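Local structure of Exo-1,5-alpha-L-arabinofuranobiosidase (Gibberella zeae, 2YDT) at residues F17-N22 and K351-A356; R24-L29 and I344-G349; L29-L34 and M338-G343; A273-V278 and T321-S326. The protein probably hydrolyses alpha-1,5-linked L-arabinan as an exo-acting glycosidase, releasing the disaccharide arabinobiose. All blocks are in the same frame, centred on the assembly; numbering follows the deposited sequence.

Interaction 1 (F17-N22 and K351-A356); sequences FDPPTN and KNTVSA. With MN (manganese (II) ion), chain L; MN (manganese (II) ion), chain I; SO4 (sulfate ion), chain F.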
loop_
_atom_site.group_PDB
_atom_site.type_symbol
_atom_site.label_atom_id
_atom_site.label_comp_id
_atom_site.label_asym_id
_atom_site.label_seq_id
_atom_site.Cartn_x
_atom_site.Cartn_y
_atom_site.Cartn_z
ATOM N N PHE A 17 -11.114 -6.931 -12.821
ATOM C CA PHE A 17 -10.381 -7.069 -14.086
ATOM C C PHE A 17 -9.769 -8.455 -14.218
ATOM O O PHE A 17 -9.130 -8.945 -13.304
ATOM C CB PHE A 17 -9.248 -6.038 -14.149
ATOM C CG PHE A 17 -8.420 -6.094 -15.400
ATOM C CD1 PHE A 17 -8.976 -5.822 -16.658
ATOM C CD2 PHE A 17 -7.068 -6.341 -15.322
ATOM C CE1 PHE A 17 -8.182 -5.845 -17.808
ATOM C CE2 PHE A 17 -6.281 -6.341 -16.490
ATOM C CZ PHE A 17 -6.847 -6.111 -17.696
ATOM N N ASP A 18 -9.971 -9.064 -15.387
ATOM C CA ASP A 18 -9.367 -10.311 -15.768
ATOM C C ASP A 18 -8.467 -10.015 -16.965
ATOM O O ASP A 18 -8.968 -9.627 -18.041
ATOM C CB ASP A 18 -10.466 -11.292 -16.170
ATOM C CG ASP A 18 -9.945 -12.665 -16.505
ATOM O OD1 ASP A 18 -8.812 -13.033 -16.149
ATOM O OD2 ASP A 18 -10.737 -13.432 -17.118
ATOM N N PRO A 19 -7.133 -10.192 -16.806
ATOM C CA PRO A 19 -6.220 -9.781 -17.852
ATOM C C PRO A 19 -6.336 -10.612 -19.137
ATOM O O PRO A 19 -6.686 -11.792 -19.079
ATOM C CB PRO A 19 -4.834 -9.989 -17.223
ATOM C CG PRO A 19 -5.040 -11.043 -16.150
ATOM C CD PRO A 19 -6.454 -10.865 -15.676
ATOM N N PRO A 20 -6.015 -10.007 -20.276
ATOM C CA PRO A 20 -5.807 -10.806 -21.487
ATOM C C PRO A 20 -4.780 -11.913 -21.203
ATOM O O PRO A 20 -3.811 -11.715 -20.448
ATOM C CB PRO A 20 -5.273 -9.788 -22.484
ATOM C CG PRO A 20 -5.783 -8.504 -22.024
ATOM C CD PRO A 20 -5.728 -8.595 -20.517
ATOM N N THR A 21 -4.929 -13.079 -21.836
ATOM C CA THR A 21 -4.087 -14.194 -21.460
ATOM C C THR A 21 -2.633 -14.079 -21.878
ATOM O O THR A 21 -1.793 -14.778 -21.325
ATOM C CB THR A 21 -4.630 -15.564 -21.927
ATOM O OG1 THR A 21 -4.587 -15.640 -23.367
ATOM C CG2 THR A 21 -6.091 -15.816 -21.440
ATOM N N ASN A 22 -2.353 -13.223 -22.851
ATOM C CA ASN A 22 -0.986 -12.928 -23.275
ATOM C C ASN A 22 -0.258 -11.883 -22.411
ATOM O O ASN A 22 0.920 -11.551 -22.674
ATOM C CB ASN A 22 -1.006 -12.425 -24.735
ATOM C CG ASN A 22 -1.812 -11.159 -24.900
ATOM O OD1 ASN A 22 -3.005 -11.116 -24.559
ATOM N ND2 ASN A 22 -1.180 -10.090 -25.446
ATOM N N LYS A 351 -3.304 -17.014 -13.511
ATOM C CA LYS A 351 -4.529 -17.055 -12.760
ATOM C C LYS A 351 -4.873 -15.800 -11.966
ATOM O O LYS A 351 -5.950 -15.739 -11.339
ATOM C CB LYS A 351 -4.504 -18.262 -11.835
ATOM C CG LYS A 351 -4.402 -19.593 -12.609
ATOM C CD LYS A 351 -5.362 -19.656 -13.821
ATOM C CE LYS A 351 -5.598 -21.102 -14.332
ATOM N NZ LYS A 351 -6.279 -21.161 -15.667
ATOM N N ASN A 352 -3.978 -14.818 -11.937
ATOM C CA ASN A 352 -4.294 -13.588 -11.157
ATOM C C ASN A 352 -5.401 -12.790 -11.819
ATOM O O ASN A 352 -5.444 -12.615 -13.058
ATOM C CB ASN A 352 -3.106 -12.644 -10.964
ATOM C CG ASN A 352 -2.053 -13.152 -10.012
ATOM O OD1 ASN A 352 -2.167 -14.247 -9.390
ATOM N ND2 ASN A 352 -0.974 -12.354 -9.878
ATOM N N THR A 353 -6.306 -12.269 -10.985
ATOM C CA THR A 353 -7.295 -11.299 -11.416
ATOM C C THR A 353 -7.328 -10.220 -10.319
ATOM O O THR A 353 -6.875 -10.465 -9.187
ATOM C CB THR A 353 -8.709 -11.896 -11.534
ATOM O OG1 THR A 353 -9.126 -12.363 -10.223
ATOM C CG2 THR A 353 -8.704 -13.069 -12.575
ATOM N N VAL A 354 -7.891 -9.085 -10.667
ATOM C CA VAL A 354 -8.170 -7.995 -9.690
ATOM C C VAL A 354 -9.604 -8.200 -9.187
ATOM O O VAL A 354 -10.528 -8.292 -9.970
ATOM C CB VAL A 354 -8.003 -6.578 -10.314
ATOM C CG1 VAL A 354 -8.120 -5.510 -9.186
ATOM C CG2 VAL A 354 -6.658 -6.492 -11.097
ATOM N N SER A 355 -9.781 -8.285 -7.868
ATOM C CA SER A 355 -11.121 -8.475 -7.345
ATOM C C SER A 355 -11.253 -7.843 -5.965
ATOM O O SER A 355 -10.262 -7.416 -5.380
ATOM C CB SER A 355 -11.446 -9.961 -7.238
ATOM O OG SER A 355 -10.679 -10.612 -6.229
ATOM N N ALA A 356 -12.486 -7.783 -5.440
ATOM C CA ALA A 356 -12.691 -7.199 -4.105
ATOM C C ALA A 356 -13.918 -7.813 -3.456
ATOM O O ALA A 356 -14.794 -8.352 -4.144
ATOM C CB ALA A 356 -12.847 -5.692 -4.171
HETATM MN MN MN L . -12.719 -13.588 -18.107
HETATM MN MN MN I . -7.904 -14.962 -16.238
HETATM S S SO4 F . -5.169 -18.839 -18.700
HETATM O O1 SO4 F . -4.073 -17.910 -18.652
HETATM O O2 SO4 F . -5.062 -19.672 -17.480
HETATM O O3 SO4 F . -6.516 -18.237 -18.757
HETATM O O4 SO4 F . -5.031 -19.750 -19.869
HETATM O O HOH W 1 -9.525 -15.784 -17.607
HETATM O O HOH W 2 -6.682 -14.224 -17.957
HETATM O O HOH W 3 -6.243 -14.534 -14.841
HETATM O O HOH W 4 -6.919 -16.951 -16.443
HETATM O O HOH W 5 -9.220 -15.717 -14.634
#
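Phe17 and Val354 exchange two backbone hydrogen bonds, from Val354 N to Phe17 O at 2.9 Å and from Phe17 N to Val354 O at 3.2 Å. Just beyond this pair the Asp18 carboxylate bridges two manganese ions. OD1 of Asp18 holds one of them at 2.1 Å, and OD2 holds the other at 2.2 Å. Five waters complete an octahedron around the first ion, and its shell ties the segments together: one water donates to Asn352 O at 2.7 Å and another to Pro19 O. In another structure of this protein Asp18 and Pro19 bind calcium. A further water of the shell reaches a sulfate, probably from the crystallisation liquor, that also accepts a hydrogen bond from Lys351 NZ.

The backbone pair belongs to the closure of a six-bladed beta-propeller, where the N-terminal strand 11-17 is the edge strand of a blade otherwise built from the C-terminal end of the chain.

With CG of Asp18 anti to the backbone N (chi1 -176°), the Asp18 and Thr353 side chains meet at a slant, OD1 of Asp18 3.6 Å from Thr353 CG2. The ring of Pro19 sits against the opposing backbone, with CD 3.3 Å from Asn352 O. Val354 CG2 lies 4.0 Å from Phe17 CB, at the edge of the Phe17 ring, while Pro19 N lies over one face of that ring and Trp45 packs against it.

Interaction 2 (R24-L29 and I344-G349); sequences RDPQVL and ILPPAG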
loop_
_atom_site.group_PDB
_atom_site.type_symbol
_atom_site.label_atom_id
_atom_site.label_comp_id
_atom_site.label_asym_id
_atom_site.label_seq_id
_atom_site.Cartn_x
_atom_site.Cartn_y
_atom_site.Cartn_z
ATOM N N ARG A 24 2.050 -10.540 -19.480
ATOM C CA ARG A 24 3.249 -11.134 -18.882
ATOM C C ARG A 24 3.067 -11.475 -17.414
ATOM O O ARG A 24 2.618 -10.644 -16.666
ATOM C CB ARG A 24 4.424 -10.176 -19.055
ATOM C CG ARG A 24 4.744 -9.853 -20.513
ATOM C CD ARG A 24 5.815 -8.744 -20.676
ATOM N NE ARG A 24 5.330 -7.437 -20.257
ATOM C CZ ARG A 24 5.588 -6.852 -19.078
ATOM N NH1 ARG A 24 6.423 -7.400 -18.187
ATOM N NH2 ARG A 24 5.041 -5.648 -18.816
ATOM N N ASP A 25 3.458 -12.677 -17.010
ATOM C CA ASP A 25 3.426 -13.140 -15.596
ATOM C C ASP A 25 4.049 -12.068 -14.705
ATOM O O ASP A 25 5.166 -11.559 -15.005
ATOM C CB ASP A 25 4.262 -14.408 -15.540
ATOM C CG ASP A 25 4.105 -15.200 -14.276
ATOM O OD1 ASP A 25 3.125 -15.079 -13.530
ATOM O OD2 ASP A 25 5.002 -16.048 -14.091
ATOM N N PRO A 26 3.333 -11.652 -13.628
ATOM C CA PRO A 26 2.078 -12.180 -13.043
ATOM C C PRO A 26 0.781 -11.608 -13.612
ATOM O O PRO A 26 -0.295 -11.941 -13.108
ATOM C CB PRO A 26 2.219 -11.793 -11.574
ATOM C CG PRO A 26 2.881 -10.457 -11.645
ATOM C CD PRO A 26 3.901 -10.599 -12.756
ATOM N N GLN A 27 0.880 -10.731 -14.615
ATOM C CA GLN A 27 -0.243 -10.200 -15.395
ATOM C C GLN A 27 -0.882 -8.997 -14.720
ATOM O O GLN A 27 -0.986 -7.929 -15.312
ATOM C CB GLN A 27 -1.258 -11.277 -15.819
ATOM C CG GLN A 27 -0.625 -12.455 -16.557
ATOM C CD GLN A 27 -1.654 -13.408 -17.101
ATOM O OE1 GLN A 27 -2.482 -13.889 -16.347
ATOM N NE2 GLN A 27 -1.633 -13.675 -18.426
ATOM N N VAL A 28 -1.318 -9.184 -13.486
ATOM C CA VAL A 28 -1.751 -8.109 -12.608
ATOM C C VAL A 28 -1.147 -8.401 -11.237
ATOM O O VAL A 28 -0.811 -9.559 -10.938
ATOM C CB VAL A 28 -3.262 -7.989 -12.533
ATOM C CG1 VAL A 28 -3.831 -7.615 -13.922
ATOM C CG2 VAL A 28 -3.930 -9.300 -11.944
ATOM N N LEU A 29 -1.006 -7.360 -10.408
ATOM C CA LEU A 29 -0.482 -7.496 -9.049
ATOM C C LEU A 29 -0.737 -6.143 -8.378
ATOM O O LEU A 29 -0.894 -5.118 -9.056
ATOM C CB LEU A 29 1.034 -7.800 -9.085
ATOM C CG LEU A 29 1.650 -8.358 -7.806
ATOM C CD1 LEU A 29 1.182 -9.832 -7.558
ATOM C CD2 LEU A 29 3.183 -8.240 -7.807
ATOM N N ILE A 344 -1.217 -13.286 -6.684
ATOM C CA ILE A 344 0.024 -13.680 -6.054
ATOM C C ILE A 344 1.262 -13.317 -6.862
ATOM O O ILE A 344 1.199 -13.081 -8.065
ATOM C CB ILE A 344 0.060 -15.203 -5.765
ATOM C CG1 ILE A 344 0.089 -16.018 -7.066
ATOM C CG2 ILE A 344 -1.166 -15.626 -4.945
ATOM C CD1 ILE A 344 0.265 -17.536 -6.812
ATOM N N LEU A 345 2.396 -13.270 -6.172
ATOM C CA LEU A 345 3.681 -13.053 -6.808
ATOM C C LEU A 345 3.945 -14.062 -7.918
ATOM O O LEU A 345 3.450 -15.204 -7.836
ATOM C CB LEU A 345 4.800 -13.162 -5.766
ATOM C CG LEU A 345 4.882 -11.974 -4.812
ATOM C CD1 LEU A 345 5.728 -12.413 -3.565
ATOM C CD2 LEU A 345 5.512 -10.785 -5.505
ATOM N N PRO A 346 4.699 -13.656 -8.956
ATOM C CA PRO A 346 5.022 -14.664 -9.983
ATOM C C PRO A 346 5.902 -15.788 -9.400
ATOM O O PRO A 346 6.717 -15.550 -8.486
ATOM C CB PRO A 346 5.759 -13.837 -11.053
ATOM C CG PRO A 346 6.346 -12.727 -10.286
ATOM C CD PRO A 346 5.385 -12.383 -9.232
ATOM N N PRO A 347 5.745 -17.019 -9.937
ATOM C CA PRO A 347 4.900 -17.392 -11.067
ATOM C C PRO A 347 3.454 -17.597 -10.679
ATOM O O PRO A 347 3.161 -18.330 -9.730
ATOM C CB PRO A 347 5.533 -18.725 -11.554
ATOM C CG PRO A 347 6.192 -19.280 -10.372
ATOM C CD PRO A 347 6.528 -18.159 -9.422
ATOM N N ALA A 348 2.544 -16.905 -11.375
ATOM C CA ALA A 348 1.137 -16.926 -11.042
ATOM C C ALA A 348 0.272 -17.826 -11.919
ATOM O O ALA A 348 -0.935 -17.950 -11.707
ATOM C CB ALA A 348 0.562 -15.469 -10.988
ATOM N N GLY A 349 0.907 -18.453 -12.910
ATOM C CA GLY A 349 0.226 -19.477 -13.716
ATOM C C GLY A 349 -0.937 -18.999 -14.548
ATOM O O GLY A 349 -1.804 -19.788 -14.921
HETATM O O HOH W 6 3.340 -18.544 -14.360
#
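Asp25 reaches over to the backbone at Pro347 and Ala348 and takes the amide of Ala348 there. Its CG stands anti to the backbone N (chi1 -167°), which carries OD1 to within 2.9 Å of Ala348 N; the bond is nearly straight, 168° at the hydrogen, and uses the syn lone pair of OD1. The other oxygen, OD2, rests 3.3 Å from Pro347 CA. A water that donates weakly to OD2 also accepts from Gly349 N at 2.8 Å, so the carboxylate serves two successive amides, one directly and one through solvent.

Pro26 follows across a cis peptide bond, and a second cis bond precedes Pro347 opposite. The Pro26 and Pro346 rings lie side by side and point the same way, with Pro26 CG 4.0 Å from Pro346 CD. Pro26 CB also meets Ala348 CB at 4.1 Å.

Leu29 closes the contact with its two methyl branches. CD1 of Leu29 sits 3.3 Å from Ile344 O, a carbonyl whose hydrogen bond comes from Asn352 ND2. The Leu29 and Leu345 side chains cross at an angle, CD2 of Leu29 4.1 Å from Leu345 CD2. The two leucines touch the bound alpha-L-arabinofuranose, so the loop between strands 336-341 and 354-360, held against the start of strand 28-35, forms part of the wall of the sugar-binding pocket of this beta-propeller.

Interaction 3 (L29-L34 and M338-G343); sequences LYARPL and MIMGAG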
loop_
_atom_site.group_PDB
_atom_site.type_symbol
_atom_site.label_atom_id
_atom_site.label_comp_id
_atom_site.label_asym_id
_atom_site.label_seq_id
_atom_site.Cartn_x
_atom_site.Cartn_y
_atom_site.Cartn_z
ATOM N N LEU A 29 -1.006 -7.360 -10.408
ATOM C CA LEU A 29 -0.482 -7.496 -9.049
ATOM C C LEU A 29 -0.737 -6.143 -8.378
ATOM O O LEU A 29 -0.894 -5.118 -9.056
ATOM C CB LEU A 29 1.034 -7.800 -9.085
ATOM C CG LEU A 29 1.650 -8.358 -7.806
ATOM C CD1 LEU A 29 1.182 -9.832 -7.558
ATOM C CD2 LEU A 29 3.183 -8.240 -7.807
ATOM N N TYR A 30 -0.755 -6.110 -7.041
ATOM C CA TYR A 30 -0.626 -4.813 -6.330
ATOM C C TYR A 30 -1.843 -3.932 -6.482
ATOM O O TYR A 30 -1.766 -2.810 -6.996
ATOM C CB TYR A 30 0.681 -4.082 -6.754
ATOM C CG TYR A 30 1.322 -3.257 -5.652
ATOM C CD1 TYR A 30 2.501 -3.693 -5.021
ATOM C CD2 TYR A 30 0.791 -2.027 -5.269
ATOM C CE1 TYR A 30 3.111 -2.968 -4.040
ATOM C CE2 TYR A 30 1.393 -1.280 -4.272
ATOM C CZ TYR A 30 2.562 -1.734 -3.674
ATOM O OH TYR A 30 3.181 -0.992 -2.673
ATOM N N ALA A 31 -2.993 -4.405 -6.001
ATOM C CA ALA A 31 -4.249 -3.663 -6.086
ATOM C C ALA A 31 -4.327 -2.580 -5.014
ATOM O O ALA A 31 -3.936 -2.805 -3.873
ATOM C CB ALA A 31 -5.471 -4.635 -5.942
ATOM N N ARG A 32 -4.887 -1.438 -5.413
ATOM C CA ARG A 32 -5.099 -0.304 -4.504
ATOM C C ARG A 32 -6.423 0.378 -4.759
ATOM O O ARG A 32 -6.717 0.728 -5.926
ATOM C CB ARG A 32 -3.941 0.712 -4.639
ATOM C CG ARG A 32 -2.623 0.209 -4.064
ATOM C CD ARG A 32 -2.636 0.115 -2.566
ATOM N NE ARG A 32 -1.348 -0.206 -1.979
ATOM C CZ ARG A 32 -0.914 -1.422 -1.678
ATOM N NH1 ARG A 32 -1.592 -2.503 -1.980
ATOM N NH2 ARG A 32 0.223 -1.552 -1.048
ATOM N N PRO A 33 -7.199 0.650 -3.673
ATOM C CA PRO A 33 -8.474 1.371 -3.797
ATOM C C PRO A 33 -8.423 2.760 -3.192
ATOM O O PRO A 33 -7.528 3.078 -2.414
ATOM C CB PRO A 33 -9.396 0.546 -2.910
ATOM C CG PRO A 33 -8.542 0.164 -1.787
ATOM C CD PRO A 33 -7.103 0.029 -2.344
ATOM N N LEU A 34 -9.385 3.566 -3.591
ATOM C CA LEU A 34 -9.537 4.929 -3.021
ATOM C C LEU A 34 -10.993 5.348 -2.992
ATOM O O LEU A 34 -11.698 5.213 -4.000
ATOM C CB LEU A 34 -8.730 5.929 -3.864
ATOM C CG LEU A 34 -8.844 7.411 -3.496
ATOM C CD1 LEU A 34 -8.193 7.655 -2.117
ATOM C CD2 LEU A 34 -8.249 8.372 -4.571
ATOM N N MET A 338 -13.754 -2.709 2.641
ATOM C CA MET A 338 -13.400 -3.336 1.347
ATOM C C MET A 338 -12.029 -3.976 1.465
ATOM O O MET A 338 -11.105 -3.389 2.072
ATOM C CB MET A 338 -13.404 -2.291 0.218
ATOM C CG MET A 338 -12.824 -2.807 -1.081
ATOM S SD MET A 338 -12.954 -1.555 -2.426
ATOM C CE MET A 338 -14.521 -2.000 -2.912
ATOM N N ILE A 339 -11.899 -5.181 0.902
ATOM C CA ILE A 339 -10.676 -5.941 0.859
ATOM C C ILE A 339 -10.422 -6.239 -0.623
ATOM O O ILE A 339 -11.285 -6.822 -1.307
ATOM C CB ILE A 339 -10.778 -7.279 1.654
ATOM C CG1 ILE A 339 -11.408 -7.007 3.027
ATOM C CG2 ILE A 339 -9.402 -7.954 1.732
ATOM C CD1 ILE A 339 -11.768 -8.265 3.813
ATOM N N MET A 340 -9.270 -5.776 -1.161
ATOM C CA MET A 340 -9.017 -5.758 -2.608
ATOM C C MET A 340 -7.674 -6.406 -2.870
ATOM O O MET A 340 -6.691 -6.141 -2.176
ATOM C CB MET A 340 -8.970 -4.319 -3.131
ATOM C CG MET A 340 -8.896 -4.178 -4.658
ATOM S SD MET A 340 -8.481 -2.459 -5.059
ATOM C CE MET A 340 -8.608 -2.503 -6.836
ATOM N N GLY A 341 -7.617 -7.282 -3.874
ATOM C CA GLY A 341 -6.382 -7.943 -4.240
ATOM C C GLY A 341 -6.215 -8.172 -5.710
ATOM O O GLY A 341 -7.197 -8.099 -6.488
ATOM N N ALA A 342 -4.951 -8.402 -6.091
ATOM C CA ALA A 342 -4.622 -8.697 -7.484
ATOM C C ALA A 342 -3.746 -9.930 -7.593
ATOM O O ALA A 342 -2.907 -10.045 -8.481
ATOM C CB ALA A 342 -4.041 -7.468 -8.217
ATOM N N GLY A 343 -3.954 -10.895 -6.709
ATOM C CA GLY A 343 -3.321 -12.171 -6.879
ATOM C C GLY A 343 -1.946 -12.263 -6.259
ATOM O O GLY A 343 -1.560 -11.448 -5.390
HETATM O O HOH W 7 -1.653 -8.652 -5.514
#
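Ala31 and Met340 carry the apolar part of this contact, in which the segments 29-34 and 338-341 approach to 6.0 Å between axes, their directions 150° apart. No direct hydrogen bond joins them. Ala31 CB sits over the Gly341 backbone, between Met340 CG at 3.7 Å and Ala342 CB at 3.9 Å. Met340 has CG anti to its backbone N (chi1 -172°) and stays extended beyond, which lays SD over the face of the Arg32-Pro33 peptide, 3.5 Å from Arg32 C. The thioether and the Pro33 ring slide past each other in opposite directions. From two residues earlier, Met338, bent at its end, brings SD to 4.2 Å from Pro33 CB.

Polar links across the contact are slight. Leu29 CA makes a CH...O contact with Ala342 O at 3.6 Å. A water accepts from Tyr30 N and, weakly, from Ala342 N; this same water donates to Gly343 O.

Within strand 28-35 the Arg32 side chain folds back. NH1 of Arg32 donates to Ala31 O at 3.0 Å, approaching 36° above the carbonyl plane, while that oxygen also accepts from Ser326 OG. Tyr30 CE2 lies over the centre of the guanidinium, 3.4 Å above its plane, and Arg32 NH2 is held by Thr324 OG1.

Such face-to-face packing of buried strands without mutual backbone bonds is what joins neighbouring blades of a beta-propeller, here the first complete blade and the closing one; Leu29 and Tyr30, at the start of strand 28-35, touch the bound arabinofuranose.

Interaction 4 (A273-V278 and T321-S326); sequences AGSPYV and TAYTRS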
loop_
_atom_site.group_PDB
_atom_site.type_symbol
_atom_site.label_atom_id
_atom_site.label_comp_id
_atom_site.label_asym_id
_atom_site.label_seq_id
_atom_site.Cartn_x
_atom_site.Cartn_y
_atom_site.Cartn_z
ATOM N N ALA A 273 2.548 -12.638 8.211
ATOM C CA ALA A 273 3.805 -12.315 7.531
ATOM C C ALA A 273 3.496 -11.823 6.122
ATOM O O ALA A 273 2.540 -12.270 5.496
ATOM C CB ALA A 273 4.750 -13.513 7.441
ATOM N N GLY A 274 4.358 -10.925 5.653
ATOM C CA GLY A 274 4.352 -10.493 4.243
ATOM C C GLY A 274 3.437 -9.324 3.936
ATOM O O GLY A 274 2.291 -9.260 4.405
ATOM N N SER A 275 3.978 -8.375 3.158
ATOM C CA SER A 275 3.215 -7.351 2.460
ATOM C C SER A 275 1.916 -6.899 3.122
ATOM O O SER A 275 0.809 -7.049 2.552
ATOM C CB SER A 275 2.968 -7.794 0.998
ATOM O OG SER A 275 2.270 -9.026 0.885
ATOM N N PRO A 276 2.072 -6.239 4.280
ATOM C CA PRO A 276 0.891 -5.871 5.041
ATOM C C PRO A 276 0.247 -4.566 4.601
ATOM O O PRO A 276 0.828 -3.773 3.871
ATOM C CB PRO A 276 1.427 -5.757 6.471
ATOM C CG PRO A 276 2.843 -5.360 6.306
ATOM C CD PRO A 276 3.302 -6.078 5.065
ATOM N N TYR A 277 -0.968 -4.346 5.072
ATOM C CA TYR A 277 -1.691 -3.122 4.788
ATOM C C TYR A 277 -2.560 -2.804 5.994
ATOM O O TYR A 277 -3.318 -3.684 6.435
ATOM C CB TYR A 277 -2.570 -3.258 3.505
ATOM C CG TYR A 277 -2.979 -1.914 2.906
ATOM C CD1 TYR A 277 -2.289 -1.360 1.842
ATOM C CD2 TYR A 277 -4.017 -1.159 3.471
ATOM C CE1 TYR A 277 -2.625 -0.132 1.365
ATOM C CE2 TYR A 277 -4.338 0.081 3.011
ATOM C CZ TYR A 277 -3.633 0.583 1.925
ATOM O OH TYR A 277 -3.934 1.831 1.404
ATOM N N VAL A 278 -2.507 -1.560 6.490
ATOM C CA VAL A 278 -3.280 -1.142 7.668
ATOM C C VAL A 278 -4.275 -0.040 7.355
ATOM O O VAL A 278 -3.979 0.867 6.571
ATOM C CB VAL A 278 -2.360 -0.691 8.848
ATOM C CG1 VAL A 278 -1.615 0.598 8.593
ATOM C CG2 VAL A 278 -3.175 -0.523 10.150
ATOM N N THR A 321 -6.361 -14.791 -0.240
ATOM C CA THR A 321 -4.992 -14.326 0.003
ATOM C C THR A 321 -4.414 -13.711 -1.265
ATOM O O THR A 321 -4.562 -14.256 -2.378
ATOM C CB THR A 321 -4.130 -15.469 0.441
ATOM O OG1 THR A 321 -4.672 -15.997 1.677
ATOM C CG2 THR A 321 -2.672 -15.036 0.626
ATOM N N ALA A 322 -3.764 -12.557 -1.093
ATOM C CA ALA A 322 -3.084 -11.898 -2.203
ATOM C C ALA A 322 -1.879 -11.106 -1.691
ATOM O O ALA A 322 -1.886 -10.576 -0.570
ATOM C CB ALA A 322 -4.037 -10.986 -2.977
ATOM N N TYR A 323 -0.867 -10.983 -2.541
ATOM C CA TYR A 323 0.259 -10.099 -2.282
ATOM C C TYR A 323 -0.203 -8.671 -2.131
ATOM O O TYR A 323 -0.981 -8.152 -2.957
ATOM C CB TYR A 323 1.261 -10.206 -3.428
ATOM C CG TYR A 323 2.517 -9.379 -3.264
ATOM C CD1 TYR A 323 3.487 -9.711 -2.314
ATOM C CD2 TYR A 323 2.770 -8.282 -4.106
ATOM C CE1 TYR A 323 4.659 -8.959 -2.180
ATOM C CE2 TYR A 323 3.939 -7.534 -3.974
ATOM C CZ TYR A 323 4.888 -7.890 -3.020
ATOM O OH TYR A 323 6.044 -7.190 -2.920
ATOM N N THR A 324 0.239 -8.059 -1.031
ATOM C CA THR A 324 -0.131 -6.682 -0.661
ATOM C C THR A 324 -1.643 -6.408 -0.828
ATOM O O THR A 324 -2.092 -5.349 -1.264
ATOM C CB THR A 324 0.798 -5.596 -1.324
ATOM O OG1 THR A 324 0.623 -4.345 -0.648
ATOM C CG2 THR A 324 0.519 -5.412 -2.843
ATOM N N ARG A 325 -2.451 -7.365 -0.384
ATOM C CA ARG A 325 -3.891 -7.195 -0.341
ATOM C C ARG A 325 -4.199 -5.937 0.458
ATOM O O ARG A 325 -3.613 -5.744 1.543
ATOM C CB ARG A 325 -4.538 -8.469 0.238
ATOM C CG ARG A 325 -6.033 -8.578 -0.015
ATOM C CD ARG A 325 -6.645 -9.838 0.634
ATOM N NE ARG A 325 -6.491 -9.794 2.084
ATOM C CZ ARG A 325 -7.052 -10.648 2.920
ATOM N NH1 ARG A 325 -7.850 -11.599 2.453
ATOM N NH2 ARG A 325 -6.793 -10.573 4.228
ATOM N N SER A 326 -5.077 -5.088 -0.071
ATOM C CA SER A 326 -5.308 -3.770 0.496
ATOM C C SER A 326 -6.682 -3.633 1.088
ATOM O O SER A 326 -7.571 -4.491 0.879
ATOM C CB SER A 326 -5.065 -2.675 -0.548
ATOM O OG SER A 326 -5.789 -2.888 -1.712
HETATM O O HOH W 8 -2.050 -7.547 2.898
HETATM O O HOH W 9 2.183 -3.935 1.491
#
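The Tyr277 ring carries Ser326 on one face: CB of Ser326 makes a CH-pi contact 4.0 Å from the centroid of the Tyr277 ring and 15° off its normal, somewhat toward the rim. Arg325 O approaches the same residue obliquely, 3.3 Å from Tyr277 CB. The Tyr323 ring meets Ser275 at a slant, with CD1 of Tyr323 3.5 Å from Ser275 OG. Both segments lead into the innermost strands of adjacent blades of the six-bladed propeller, strand 277-281 in one and strand 326-330 in the next, and the contact is buried near the centre of the molecule.

The polar link is Thr324 N to Ser275 OG, 3.0 Å long and 163° at the hydrogen. Ser275 presents that oxygen with OG between its own N and carbonyl carbon (chi1 59°). Beside it Thr324 CA points a hydrogen at Ser275 O, 3.4 Å away, and a water donates to both Ser275 O and Arg325 O.

Residues of the iminosugar pocket flank the pair. Ser275 N is hydrogen-bonded to OE1 of Glu228, which lines that pocket, and Tyr323 OH makes a weak hydrogen bond to the inhibitor nitrogen. Arg325 turns elsewhere, to Ser298 O and Ser293 OG. Thr324 OG1, already hydrogen-bonded to Arg32 NH2, also shares a second bridging water with Pro276 O, which lies 2.7 Å from that water.

In the fold
Interactions 2, 3 and 4 reach the ligand pocket; interaction 1 lies away from it, the Asn352 side chain about 9 Å from the arabinofuranose. Interactions 1 and 2 meet through Asn352, whose ND2 also lies 3.0 Å from Val28 O. Interaction 1 joins interaction 3 within one sheet, with Ser355 N 2.9 Å from Gly341 O, while interactions 2 and 3 share Leu29. Interactions 3 and 4, about 9 Å apart between centres, are coupled through Arg32 and Thr324. Tyr323 of interaction 4 packs on interaction 2, its CD1 3.6 Å from Leu345 CG and its CD2 3.7 Å from Leu29 CD2. Tyr323 and Leu345 each lie about 4 Å from the arabinofuranose, side chain to ligand.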